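Local coordinates for protein HcgC (PDB 5O4J) that methylates a pyridinol carbon with S-adenosylmethionine as methyl donor, probably as a step in building the iron-guanylylpyridinol cofactor of [Fe]-hydrogenase, at residues K15-D20 and E224-A229; Q74-D79 and K216-F221; V198-P203 and T231-D236. All coordinates share one frame; numbering follows the deposited sequence.

Contact 1 of 3, residues K15-D20 and E224-A229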
loop_
_atom_site.group_PDB
_atom_site.type_symbol
_atom_site.label_atom_id
_atom_site.label_comp_id
_atom_site.label_asym_id
_atom_site.label_seq_id
_atom_site.Cartn_x
_atom_site.Cartn_y
_atom_site.Cartn_z
ATOM N N LYS A 15 -22.867 4.252 7.172
ATOM C CA LYS A 15 -24.234 4.025 6.721
ATOM C C LYS A 15 -24.294 2.874 5.730
ATOM O O LYS A 15 -25.236 2.074 5.756
ATOM C CB LYS A 15 -24.806 5.297 6.100
ATOM C CG LYS A 15 -24.978 6.438 7.085
ATOM C CD LYS A 15 -25.319 7.728 6.368
ATOM C CE LYS A 15 -25.446 8.875 7.348
ATOM N NZ LYS A 15 -26.654 8.670 8.195
ATOM N N ILE A 16 -23.304 2.784 4.846
ATOM C CA ILE A 16 -23.234 1.679 3.898
ATOM C C ILE A 16 -23.023 0.374 4.656
ATOM O O ILE A 16 -22.077 0.243 5.441
ATOM C CB ILE A 16 -22.117 1.936 2.874
ATOM C CG1 ILE A 16 -22.564 3.011 1.878
ATOM C CG2 ILE A 16 -21.702 0.647 2.137
ATOM C CD1 ILE A 16 -21.414 3.684 1.173
ATOM N N LYS A 17 -23.908 -0.592 4.421
ATOM C CA LYS A 17 -23.829 -1.913 5.024
ATOM C C LYS A 17 -23.165 -2.891 4.067
ATOM O O LYS A 17 -23.091 -2.666 2.858
ATOM C CB LYS A 17 -25.219 -2.434 5.392
ATOM C CG LYS A 17 -25.922 -1.653 6.500
ATOM C CD LYS A 17 -27.374 -2.103 6.590
ATOM C CE LYS A 17 -28.082 -1.523 7.809
ATOM N NZ LYS A 17 -29.507 -1.940 7.822
ATOM N N ILE A 18 -22.692 -4.005 4.624
ATOM C CA ILE A 18 -22.096 -5.029 3.774
ATOM C C ILE A 18 -23.080 -5.443 2.683
ATOM O O ILE A 18 -22.707 -5.588 1.508
ATOM C CB ILE A 18 -21.639 -6.232 4.621
ATOM C CG1 ILE A 18 -20.659 -5.787 5.718
ATOM C CG2 ILE A 18 -20.922 -7.246 3.750
ATOM C CD1 ILE A 18 -20.617 -6.732 6.881
ATOM N N LYS A 19 -24.364 -5.600 3.041
ATOM C CA LYS A 19 -25.360 -6.017 2.059
ATOM C C LYS A 19 -25.504 -4.999 0.933
ATOM O O LYS A 19 -25.867 -5.364 -0.191
ATOM C CB LYS A 19 -26.714 -6.252 2.729
ATOM C CG LYS A 19 -27.381 -5.024 3.339
ATOM C CD LYS A 19 -28.779 -5.387 3.837
ATOM C CE LYS A 19 -29.513 -4.183 4.406
ATOM N NZ LYS A 19 -30.881 -4.556 4.884
ATOM N N ASP A 20 -25.246 -3.718 1.218
ATOM C CA ASP A 20 -25.334 -2.682 0.195
ATOM C C ASP A 20 -24.223 -2.826 -0.835
ATOM O O ASP A 20 -24.437 -2.574 -2.024
ATOM C CB ASP A 20 -25.274 -1.290 0.838
ATOM C CG ASP A 20 -26.418 -1.028 1.795
ATOM O OD1 ASP A 20 -27.550 -1.477 1.530
ATOM O OD2 ASP A 20 -26.187 -0.357 2.827
ATOM N N GLU A 224 -25.926 -11.324 9.009
ATOM C CA GLU A 224 -24.553 -10.854 9.112
ATOM C C GLU A 224 -24.270 -9.749 8.105
ATOM O O GLU A 224 -23.472 -8.848 8.395
ATOM C CB GLU A 224 -23.597 -12.028 8.937
ATOM C CG GLU A 224 -23.592 -12.905 10.171
ATOM C CD GLU A 224 -22.860 -14.210 9.988
ATOM O OE1 GLU A 224 -22.523 -14.553 8.833
ATOM O OE2 GLU A 224 -22.607 -14.876 11.019
ATOM N N LEU A 225 -24.898 -9.793 6.924
ATOM C CA LEU A 225 -24.670 -8.746 5.934
ATOM C C LEU A 225 -25.335 -7.436 6.326
ATOM O O LEU A 225 -24.953 -6.382 5.813
ATOM C CB LEU A 225 -25.186 -9.182 4.559
ATOM C CG LEU A 225 -24.588 -10.443 3.925
ATOM C CD1 LEU A 225 -25.170 -10.609 2.538
ATOM C CD2 LEU A 225 -23.079 -10.373 3.877
ATOM N N ASN A 226 -26.313 -7.483 7.228
ATOM C CA ASN A 226 -27.076 -6.304 7.634
ATOM C C ASN A 226 -26.351 -5.556 8.757
ATOM O O ASN A 226 -26.873 -5.340 9.852
ATOM C CB ASN A 226 -28.475 -6.728 8.069
ATOM C CG ASN A 226 -29.428 -5.563 8.196
ATOM O OD1 ASN A 226 -29.268 -4.541 7.533
ATOM N ND2 ASN A 226 -30.437 -5.716 9.049
ATOM N N MET A 227 -25.112 -5.191 8.464
ATOM C CA MET A 227 -24.184 -4.609 9.422
ATOM C C MET A 227 -23.348 -3.572 8.687
ATOM O O MET A 227 -22.999 -3.771 7.521
ATOM C CB MET A 227 -23.276 -5.683 10.043
ATOM C CG MET A 227 -22.132 -5.160 10.900
ATOM S SD MET A 227 -22.696 -4.115 12.257
ATOM C CE MET A 227 -21.134 -3.582 12.957
ATOM N N SER A 228 -23.039 -2.471 9.373
ATOM C CA SER A 228 -22.173 -1.443 8.815
ATOM C C SER A 228 -20.890 -2.077 8.297
ATOM O O SER A 228 -20.282 -2.910 8.969
ATOM C CB SER A 228 -21.818 -0.397 9.879
ATOM O OG SER A 228 -22.946 0.350 10.285
ATOM N N ALA A 229 -20.457 -1.653 7.106
ATOM C CA ALA A 229 -19.220 -2.194 6.552
ATOM C C ALA A 229 -18.014 -1.816 7.407
ATOM O O ALA A 229 -17.087 -2.618 7.566
ATOM C CB ALA A 229 -19.017 -1.730 5.109
#
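The N-terminus of helix 18-37 meets the chain leaving helix 218-225 here, and a single beta bridge between Lys17 and Ser228 joins the two, with their CA atoms 4.2 Å apart. Lys17 is the N-cap residue, its own N donating to Asp20 OD2, and the backbone amides of the first helical turn reach across to carbonyls of the other segment. Ile18 N donates to Met227 O at 2.9 Å, whereas Lys19 N reaches Leu225 O at the same length but with a bent N-H...O angle of 142°. Ala229 N returns a bond to Ile16 O, 3.0 Å and almost straight. Between the accepting carbonyls of Leu225 and Met227, Asn226 is the centre of an inverse gamma turn.

Its side chain, CG anti to the backbone N (chi1 -167°), runs alongside two extended lysines pointing the same way. Lys17 NZ donates to Asn226 OD1 at 2.6 Å, tilted 24° from the carbonyl plane, and Lys19 NZ adds a weak bond of 3.1 Å to that same Asn226 OD1. One amide oxygen thus receives two ammonium groups, which would probably polarise it.

On the apolar side Ile18 and Leu225 cross at about a right angle, Ile18 CG2 lying 3.8 Å from Leu225 CD2. Ile18 CD1 approaches Met227 CB, and Ile18 CG1 lies against Ala229 CB.

Around this junction, Ile18 also packs on Phe208 of helix 208-213, Ile16 rests on Leu246 of helix 239-251, and the carboxylate of Glu224 forms salt bridges with Lys206 and Lys220.

Contact 2 of 3, residues Q74-D79 and K216-F221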
loop_
_atom_site.group_PDB
_atom_site.type_symbol
_atom_site.label_atom_id
_atom_site.label_comp_id
_atom_site.label_asym_id
_atom_site.label_seq_id
_atom_site.Cartn_x
_atom_site.Cartn_y
_atom_site.Cartn_z
ATOM N N GLN A 74 -25.867 -27.474 -3.574
ATOM C CA GLN A 74 -26.260 -27.419 -2.172
ATOM C C GLN A 74 -27.769 -27.243 -2.075
ATOM O O GLN A 74 -28.273 -26.154 -2.393
ATOM C CB GLN A 74 -25.555 -26.260 -1.466
ATOM C CG GLN A 74 -24.042 -26.335 -1.478
ATOM C CD GLN A 74 -23.498 -27.272 -0.413
ATOM O OE1 GLN A 74 -24.088 -27.422 0.659
ATOM N NE2 GLN A 74 -22.363 -27.902 -0.701
ATOM N N PRO A 75 -28.529 -28.253 -1.643
ATOM C CA PRO A 75 -29.988 -28.070 -1.577
ATOM C C PRO A 75 -30.431 -26.963 -0.634
ATOM O O PRO A 75 -31.461 -26.330 -0.897
ATOM C CB PRO A 75 -30.499 -29.448 -1.122
ATOM C CG PRO A 75 -29.325 -30.151 -0.568
ATOM C CD PRO A 75 -28.133 -29.630 -1.303
ATOM N N HIS A 76 -29.699 -26.695 0.451
ATOM C CA HIS A 76 -30.161 -25.677 1.392
ATOM C C HIS A 76 -30.099 -24.271 0.811
ATOM O O HIS A 76 -30.701 -23.355 1.383
ATOM C CB HIS A 76 -29.359 -25.741 2.699
ATOM C CG HIS A 76 -28.017 -25.088 2.628
ATOM N ND1 HIS A 76 -26.923 -25.695 2.049
ATOM C CD2 HIS A 76 -27.583 -23.891 3.093
ATOM C CE1 HIS A 76 -25.877 -24.892 2.146
ATOM N NE2 HIS A 76 -26.249 -23.794 2.778
ATOM N N LEU A 77 -29.418 -24.075 -0.317
ATOM C CA LEU A 77 -29.388 -22.739 -0.895
ATOM C C LEU A 77 -30.705 -22.345 -1.545
ATOM O O LEU A 77 -30.817 -21.212 -2.028
ATOM C CB LEU A 77 -28.243 -22.628 -1.897
ATOM C CG LEU A 77 -26.893 -22.338 -1.236
ATOM C CD1 LEU A 77 -25.789 -22.409 -2.267
ATOM C CD2 LEU A 77 -26.883 -20.971 -0.545
ATOM N N LYS A 78 -31.707 -23.226 -1.554
ATOM C CA LYS A 78 -33.058 -22.784 -1.872
ATOM C C LYS A 78 -33.463 -21.602 -1.002
ATOM O O LYS A 78 -34.263 -20.762 -1.428
ATOM C CB LYS A 78 -34.053 -23.931 -1.689
ATOM C CG LYS A 78 -34.049 -24.545 -0.287
ATOM C CD LYS A 78 -35.311 -25.353 -0.023
ATOM C CE LYS A 78 -35.072 -26.462 0.993
ATOM N NZ LYS A 78 -34.646 -25.956 2.329
ATOM N N ASP A 79 -32.915 -21.519 0.217
ATOM C CA ASP A 79 -33.237 -20.442 1.145
ATOM C C ASP A 79 -32.691 -19.088 0.705
ATOM O O ASP A 79 -33.086 -18.073 1.282
ATOM C CB ASP A 79 -32.695 -20.755 2.552
ATOM C CG ASP A 79 -33.197 -22.079 3.109
ATOM O OD1 ASP A 79 -34.354 -22.442 2.826
ATOM O OD2 ASP A 79 -32.439 -22.738 3.869
ATOM N N LYS A 216 -24.444 -23.736 7.210
ATOM C CA LYS A 216 -25.628 -23.945 6.374
ATOM C C LYS A 216 -26.850 -23.195 6.898
ATOM O O LYS A 216 -27.967 -23.718 6.945
ATOM C CB LYS A 216 -25.903 -25.443 6.214
ATOM C CG LYS A 216 -24.753 -26.158 5.518
ATOM C CD LYS A 216 -25.128 -27.568 5.112
ATOM C CE LYS A 216 -24.173 -28.102 4.067
ATOM N NZ LYS A 216 -22.795 -28.232 4.598
ATOM N N ASN A 217 -26.638 -21.921 7.226
ATOM C CA ASN A 217 -27.680 -21.060 7.779
ATOM C C ASN A 217 -27.726 -19.778 6.953
ATOM O O ASN A 217 -27.040 -18.802 7.264
ATOM C CB ASN A 217 -27.440 -20.782 9.247
ATOM C CG ASN A 217 -28.628 -20.112 9.900
ATOM O OD1 ASN A 217 -29.455 -19.491 9.224
ATOM N ND2 ASN A 217 -28.727 -20.233 11.212
ATOM N N VAL A 218 -28.522 -19.789 5.878
ATOM C CA VAL A 218 -28.615 -18.619 5.010
ATOM C C VAL A 218 -29.191 -17.430 5.765
ATOM O O VAL A 218 -28.750 -16.290 5.587
ATOM C CB VAL A 218 -29.451 -18.954 3.762
ATOM C CG1 VAL A 218 -29.741 -17.684 2.932
ATOM C CG2 VAL A 218 -28.738 -19.996 2.928
ATOM N N LYS A 219 -30.197 -17.668 6.602
ATOM C CA LYS A 219 -30.826 -16.568 7.325
ATOM C C LYS A 219 -29.809 -15.827 8.187
ATOM O O LYS A 219 -29.780 -14.588 8.210
ATOM C CB LYS A 219 -31.974 -17.116 8.166
ATOM C CG LYS A 219 -32.743 -16.078 8.953
ATOM C CD LYS A 219 -33.857 -16.764 9.726
ATOM C CE LYS A 219 -34.591 -15.811 10.646
ATOM N NZ LYS A 219 -35.678 -16.525 11.364
ATOM N N LYS A 220 -28.957 -16.575 8.893
ATOM C CA LYS A 220 -27.878 -15.975 9.673
ATOM C C LYS A 220 -26.927 -15.184 8.783
ATOM O O LYS A 220 -26.505 -14.072 9.135
ATOM C CB LYS A 220 -27.132 -17.084 10.425
ATOM C CG LYS A 220 -26.062 -16.623 11.410
ATOM C CD LYS A 220 -25.468 -17.836 12.133
ATOM C CE LYS A 220 -24.272 -17.479 13.002
ATOM N NZ LYS A 220 -22.998 -17.409 12.256
ATOM N N PHE A 221 -26.583 -15.746 7.620
ATOM C CA PHE A 221 -25.717 -15.063 6.663
ATOM C C PHE A 221 -26.302 -13.714 6.267
ATOM O O PHE A 221 -25.603 -12.698 6.256
ATOM C CB PHE A 221 -25.520 -15.947 5.436
ATOM C CG PHE A 221 -24.921 -15.234 4.249
ATOM C CD1 PHE A 221 -23.582 -14.881 4.235
ATOM C CD2 PHE A 221 -25.690 -14.966 3.134
ATOM C CE1 PHE A 221 -23.024 -14.247 3.133
ATOM C CE2 PHE A 221 -25.140 -14.333 2.020
ATOM C CZ PHE A 221 -23.808 -13.967 2.023
HETATM O O HOH W 1 -30.037 -22.157 5.465
#
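The His76 imidazole is sandwiched: Lys216 CB lies over one face, Leu77 CG over the opposite face, each offset toward the rim, and Gln74 OE1 sits at the edge in the ring plane. The CH-pi geometry is clear, Lys216 CB standing 3.9 Å from the centroid of the His76 ring and only 14° off its normal. Because CG of His76 lies between the backbone N and the carbonyl carbon (chi1 79°), the ring swings out over the lysine, whose aliphatic chain crosses it at about a right angle. Further along, Lys216 CE comes 3.5 Å from Gln74 OE1. His76 NE2 is hydrogen-bonded to Val212 O, which, with the packing on both faces, helps fix the ring's rotation; Lys216 NZ bonds to Phe213 O.

Val218 fills the other half, its CB 3.9 Å from Asp79 CB and its CG2 4.1 Å from Leu77 CD2. A water bridges the segments: it donates to Asp79 OD2 at 2.9 Å and to Lys216 O, and accepts from Val218 N at 2.8 Å.

The 3-10 segment 75-79, following strand 65-72, is thereby set against the start of helix 218-225 and the end of helix 208-213, with Gln74 and Leu77 also touching the bound S-adenosylhomocysteine.

Contact 3 of 3, residues V198-P203 and T231-D236. With 9KH (6-carboxy methyl-4-hydroxy-2-pyridinol), chain K.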
loop_
_atom_site.group_PDB
_atom_site.type_symbol
_atom_site.label_atom_id
_atom_site.label_comp_id
_atom_site.label_asym_id
_atom_site.label_seq_id
_atom_site.Cartn_x
_atom_site.Cartn_y
_atom_site.Cartn_z
ATOM N N VAL A 198 -8.315 10.038 12.829
ATOM C CA VAL A 198 -8.702 8.643 13.012
ATOM C C VAL A 198 -7.654 7.945 13.865
ATOM O O VAL A 198 -6.448 8.069 13.616
ATOM C CB VAL A 198 -8.881 7.941 11.658
ATOM C CG1 VAL A 198 -9.076 6.424 11.849
ATOM C CG2 VAL A 198 -10.057 8.552 10.902
ATOM N N LEU A 199 -8.118 7.230 14.899
ATOM C CA LEU A 199 -7.261 6.382 15.723
ATOM C C LEU A 199 -7.102 5.001 15.102
ATOM O O LEU A 199 -5.986 4.493 14.961
ATOM C CB LEU A 199 -7.859 6.240 17.117
ATOM C CG LEU A 199 -7.848 7.455 18.043
ATOM C CD1 LEU A 199 -8.716 8.567 17.499
ATOM C CD2 LEU A 199 -8.347 7.060 19.426
ATOM N N TYR A 200 -8.214 4.358 14.777
ATOM C CA TYR A 200 -8.145 3.069 14.099
ATOM C C TYR A 200 -9.452 2.849 13.362
ATOM O O TYR A 200 -10.449 3.531 13.616
ATOM C CB TYR A 200 -7.839 1.923 15.074
ATOM C CG TYR A 200 -8.905 1.618 16.120
ATOM C CD1 TYR A 200 -9.989 0.799 15.823
ATOM C CD2 TYR A 200 -8.807 2.125 17.401
ATOM C CE1 TYR A 200 -10.961 0.507 16.778
ATOM C CE2 TYR A 200 -9.775 1.844 18.366
ATOM C CZ TYR A 200 -10.842 1.033 18.045
ATOM O OH TYR A 200 -11.791 0.737 18.987
ATOM N N THR A 201 -9.418 1.897 12.427
ATOM C CA THR A 201 -10.487 1.668 11.460
ATOM C C THR A 201 -10.782 0.178 11.398
ATOM O O THR A 201 -9.894 -0.620 11.076
ATOM C CB THR A 201 -10.099 2.194 10.074
ATOM O OG1 THR A 201 -9.732 3.574 10.158
ATOM C CG2 THR A 201 -11.260 2.050 9.087
ATOM N N ILE A 202 -12.024 -0.190 11.684
ATOM C CA ILE A 202 -12.438 -1.586 11.796
ATOM C C ILE A 202 -13.197 -1.975 10.534
ATOM O O ILE A 202 -14.285 -1.427 10.293
ATOM C CB ILE A 202 -13.319 -1.821 13.031
ATOM C CG1 ILE A 202 -12.548 -1.541 14.319
ATOM C CG2 ILE A 202 -13.923 -3.224 13.006
ATOM C CD1 ILE A 202 -11.436 -2.525 14.621
ATOM N N PRO A 203 -12.724 -2.955 9.765
ATOM C CA PRO A 203 -13.597 -3.599 8.778
ATOM C C PRO A 203 -14.459 -4.630 9.487
ATOM O O PRO A 203 -13.943 -5.512 10.176
ATOM C CB PRO A 203 -12.617 -4.256 7.810
ATOM C CG PRO A 203 -11.413 -4.582 8.665
ATOM C CD PRO A 203 -11.400 -3.602 9.822
ATOM N N THR A 231 -16.454 0.519 10.949
ATOM C CA THR A 231 -16.581 1.299 12.172
ATOM C C THR A 231 -15.262 2.019 12.429
ATOM O O THR A 231 -14.190 1.416 12.329
ATOM C CB THR A 231 -16.955 0.393 13.344
ATOM O OG1 THR A 231 -18.205 -0.241 13.056
ATOM C CG2 THR A 231 -17.071 1.184 14.642
ATOM N N VAL A 232 -15.339 3.316 12.722
ATOM C CA VAL A 232 -14.153 4.147 12.857
ATOM C C VAL A 232 -14.113 4.763 14.246
ATOM O O VAL A 232 -15.146 5.186 14.779
ATOM C CB VAL A 232 -14.114 5.259 11.787
ATOM C CG1 VAL A 232 -12.744 5.916 11.801
ATOM C CG2 VAL A 232 -14.445 4.704 10.417
ATOM N N SER A 233 -12.909 4.848 14.804
ATOM C CA SER A 233 -12.629 5.575 16.040
ATOM C C SER A 233 -11.801 6.807 15.682
ATOM O O SER A 233 -10.744 6.685 15.050
ATOM C CB SER A 233 -11.888 4.681 17.035
ATOM O OG SER A 233 -11.599 5.365 18.245
ATOM N N SER A 234 -12.289 7.995 16.046
ATOM C CA SER A 234 -11.619 9.229 15.656
ATOM C C SER A 234 -11.901 10.341 16.666
ATOM O O SER A 234 -12.881 10.304 17.415
ATOM C CB SER A 234 -12.062 9.680 14.259
ATOM O OG SER A 234 -13.427 10.054 14.249
ATOM N N ILE A 235 -11.044 11.364 16.644
ATOM C CA ILE A 235 -11.285 12.534 17.483
ATOM C C ILE A 235 -12.335 13.429 16.853
ATOM O O ILE A 235 -13.199 13.973 17.547
ATOM C CB ILE A 235 -9.984 13.320 17.719
ATOM C CG1 ILE A 235 -8.853 12.411 18.205
ATOM C CG2 ILE A 235 -10.232 14.480 18.701
ATOM C CD1 ILE A 235 -9.144 11.668 19.485
ATOM N N ASP A 236 -12.260 13.611 15.538
ATOM C CA ASP A 236 -13.104 14.536 14.801
ATOM C C ASP A 236 -14.090 13.784 13.920
ATOM O O ASP A 236 -13.984 12.573 13.700
ATOM C CB ASP A 236 -12.245 15.485 13.962
ATOM C CG ASP A 236 -11.327 16.340 14.814
ATOM O OD1 ASP A 236 -11.711 16.668 15.957
ATOM O OD2 ASP A 236 -10.227 16.684 14.343
HETATM C C2 9KH K . -6.694 6.015 24.097
HETATM C C3 9KH K . -6.434 5.165 23.036
HETATM C C4 9KH K . -7.478 4.713 22.251
HETATM C C6 9KH K . -9.021 5.926 23.536
HETATM O O1 9KH K . -5.670 6.459 24.873
HETATM N N5 9KH K . -8.741 5.098 22.504
HETATM C C7 9KH K . -8.002 6.400 24.357
HETATM O O8 9KH K . -10.311 6.288 23.759
HETATM C C9 9KH K . -5.021 4.737 22.739
HETATM C C10 9KH K . -7.205 3.796 21.086
HETATM C C12 9KH K . -6.957 2.376 21.539
HETATM O O13 9KH K . -6.187 1.702 20.835
HETATM O O14 9KH K . -7.533 1.926 22.557
#
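Strands 198-203 and 231-234 pair antiparallel, their axes at 158°, and a classic beta bulge puts Leu199 and Tyr200 both opposite Ser233. Ser233 O takes a short bond from Leu199 N at 2.7 Å and a weak one from Tyr200 N at 3.4 Å. Beyond the bulge the pairing is regular: Ser233 N donates to Tyr200 O at 3.0 Å, with an N-H...O angle of 173°, and Ile202 and Thr231 exchange two bonds, Ile202 N to Thr231 O being 2.8 Å.

Ser233 CB lies over one face of the Tyr200 ring in a CH-pi contact, 3.9 Å from its centroid and 16° off the normal; Ile202 CG1 borders the ring edge in plane. Val198, Thr201 and Val232 occupy the other face of the sheet, where Val198 CG1 meets Val232 CG1 at 3.7 Å, the side chains crossing. Leu199 CD1 touches Ile235 CD1, while Leu199 CD2 reaches N5 of the bound pyridinol at 3.7 Å, so that the bulge residue lines its pocket.

Within the four-stranded sheet, strand 230-234 lies between 10-13 and 198-203, and helix 177-193 covers the face of Val198 and Thr201. The second subunit packs on Leu199; its Glu209 is hydrogen-bonded to Tyr200 OH, and its Thr179 and Ile115 bind the pyridinol.

How the contacts relate
Contacts 1, 2 and 3 draw their second segments from one run of chain, 216-236, in the order 2, 1, 3: helix 218-225 serves contacts 2 and 1, and strand 230-234 serves contact 3. Contact 2 is nested within the loop closed by contact 1, whereas contact 3 crosses both along the chain. Centres of contacts 1 and 2 lie about 19 Å apart, those of 1 and 3 about 17 Å, and those of 2 and 3 about 34 Å. Contact 1 thus lies between contact 2, whose 74-79 segment touches S-adenosylhomocysteine, and the antiparallel sheet of contact 3, whose bound pyridinol is also held by the second subunit.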